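Local coordinates for protein glial cell-derived neurotrophic factor (Rattus norvegicus, PDB 1AGQ) that acts as a neurotrophic growth factor of the cystine-knot superfamily, probably by binding cell-surface receptors on the neurons it supports, at residues S113-D116 with D117-Y121. Residues are numbered along the deposited sequence; the frame is centred on the assembly and turned at random.
Sequences SFLD and DSLVY
Asp-116 OD1 accepts Val-120 N at 2.8 Å, met from above the carboxylate plane, and takes a second, weak and strongly bent bond from Ser-118 N. A chi1 of 68° sets CG between the backbone N and the carbonyl carbon, turning the carboxylate in toward the backbone N-H groups of the loop. Asp-116 OD2 lies 3.4 Å from CB of Val-120 and is also hydrogen-bonded to His-122 NE2, which anchors the second oxygen. Shortening this side chain to an alanine is likely to strand the N-H groups of Ser-118 and Val-120 without their common acceptor OD1 and His-122 NE2 without OD2, making the loop more mobile.

The main chain closes the same loop. Leu-119 N reaches the carbonyl O of Asp-116 at 2.8 Å, across a type I turn running from Asp-116 to Leu-119, and Asp-116 N donates to Val-120 O. With Leu-119 in the left-handed region (phi 66°), at the position usually held by glycine, this is a type I turn with a G1 beta bulge. It joins strands 112-115 and 121-124 in a beta-hairpin at the surface of the TGF-beta-like cystine-knot fold, the contact's centre about 25 Å from the centre of the chain. A water bridges Leu-115 O and Asp-117 OD1 on the outside of the bend.

Beyond the turn, Leu-115 and Tyr-121 form an antiparallel non-hydrogen-bonded pair, their side chains on one face and crossing at about a right angle. CD2 of Leu-115 packs 3.7 Å from Tyr-121 CB and sits at the ring edge, near its plane. A chi1 of 174° swings the Tyr-121 ring away from its own backbone N and back beside the first strand, where its OH and Ser-113 OG hydrogen-bond at 2.9 Å.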
loop_
_atom_site.group_PDB
_atom_site.type_symbol
_atom_site.label_atom_id
_atom_site.label_comp_id
_atom_site.label_asym_id
_atom_site.label_seq_id
_atom_site.Cartn_x
_atom_site.Cartn_y
_atom_site.Cartn_z
ATOM N N SER B 113 24.358 -13.249 2.873
ATOM C CA SER B 113 25.518 -14.119 3.103
ATOM C C SER B 113 26.336 -13.471 4.209
ATOM O O SER B 113 26.470 -12.242 4.250
ATOM C CB SER B 113 26.402 -14.181 1.852
ATOM O OG SER B 113 25.862 -15.029 0.867
ATOM N N PHE B 114 26.879 -14.284 5.105
ATOM C CA PHE B 114 27.713 -13.730 6.166
ATOM C C PHE B 114 28.537 -14.831 6.796
ATOM O O PHE B 114 28.252 -16.030 6.627
ATOM C CB PHE B 114 26.863 -13.011 7.244
ATOM C CG PHE B 114 25.943 -13.917 8.011
ATOM C CD1 PHE B 114 24.679 -14.237 7.513
ATOM C CD2 PHE B 114 26.338 -14.468 9.234
ATOM C CE1 PHE B 114 23.829 -15.087 8.214
ATOM C CE2 PHE B 114 25.488 -15.322 9.941
ATOM C CZ PHE B 114 24.233 -15.629 9.428
ATOM N N LEU B 115 29.597 -14.428 7.486
ATOM C CA LEU B 115 30.427 -15.391 8.176
ATOM C C LEU B 115 30.079 -15.170 9.646
ATOM O O LEU B 115 29.943 -14.019 10.093
ATOM C CB LEU B 115 31.923 -15.148 7.893
ATOM C CG LEU B 115 32.431 -15.236 6.438
ATOM C CD1 LEU B 115 33.945 -15.057 6.410
ATOM C CD2 LEU B 115 32.064 -16.580 5.819
ATOM N N ASP B 116 29.873 -16.258 10.383
ATOM C CA ASP B 116 29.538 -16.116 11.792
ATOM C C ASP B 116 30.805 -15.893 12.594
ATOM O O ASP B 116 31.891 -15.750 12.020
ATOM C CB ASP B 116 28.764 -17.332 12.298
ATOM C CG ASP B 116 29.596 -18.605 12.354
ATOM O OD1 ASP B 116 30.836 -18.558 12.193
ATOM O OD2 ASP B 116 28.979 -19.675 12.561
ATOM N N ASP B 117 30.665 -15.854 13.919
ATOM C CA ASP B 117 31.800 -15.620 14.804
ATOM C C ASP B 117 32.937 -16.618 14.610
ATOM O O ASP B 117 34.103 -16.294 14.863
ATOM C CB ASP B 117 31.325 -15.606 16.258
ATOM C CG ASP B 117 30.611 -14.319 16.616
ATOM O OD1 ASP B 117 30.884 -13.283 15.974
ATOM O OD2 ASP B 117 29.772 -14.341 17.546
ATOM N N SER B 118 32.610 -17.824 14.161
ATOM C CA SER B 118 33.633 -18.845 13.922
ATOM C C SER B 118 34.063 -18.892 12.455
ATOM O O SER B 118 34.664 -19.870 11.999
ATOM C CB SER B 118 33.113 -20.217 14.326
ATOM O OG SER B 118 32.825 -20.257 15.706
ATOM N N LEU B 119 33.744 -17.833 11.720
ATOM C CA LEU B 119 34.078 -17.741 10.304
ATOM C C LEU B 119 33.356 -18.762 9.407
ATOM O O LEU B 119 33.742 -18.981 8.250
ATOM C CB LEU B 119 35.593 -17.836 10.127
ATOM C CG LEU B 119 36.324 -16.521 9.807
ATOM C CD1 LEU B 119 35.639 -15.326 10.440
ATOM C CD2 LEU B 119 37.744 -16.622 10.294
ATOM N N VAL B 120 32.309 -19.382 9.940
ATOM C CA VAL B 120 31.518 -20.342 9.183
ATOM C C VAL B 120 30.564 -19.549 8.273
ATOM O O VAL B 120 29.883 -18.611 8.707
ATOM C CB VAL B 120 30.683 -21.253 10.097
ATOM C CG1 VAL B 120 29.647 -22.022 9.274
ATOM C CG2 VAL B 120 31.605 -22.210 10.843
ATOM N N TYR B 121 30.547 -19.925 7.002
ATOM C CA TYR B 121 29.714 -19.264 6.009
ATOM C C TYR B 121 28.256 -19.709 6.116
ATOM O O TYR B 121 27.968 -20.895 6.267
ATOM C CB TYR B 121 30.242 -19.576 4.603
ATOM C CG TYR B 121 29.353 -19.060 3.490
ATOM C CD1 TYR B 121 28.244 -19.792 3.065
ATOM C CD2 TYR B 121 29.627 -17.860 2.856
ATOM C CE1 TYR B 121 27.435 -19.320 2.027
ATOM C CE2 TYR B 121 28.834 -17.386 1.829
ATOM C CZ TYR B 121 27.740 -18.126 1.421
ATOM O OH TYR B 121 26.964 -17.644 0.381
HETATM O O HOH W 1 29.944 -12.733 12.966
#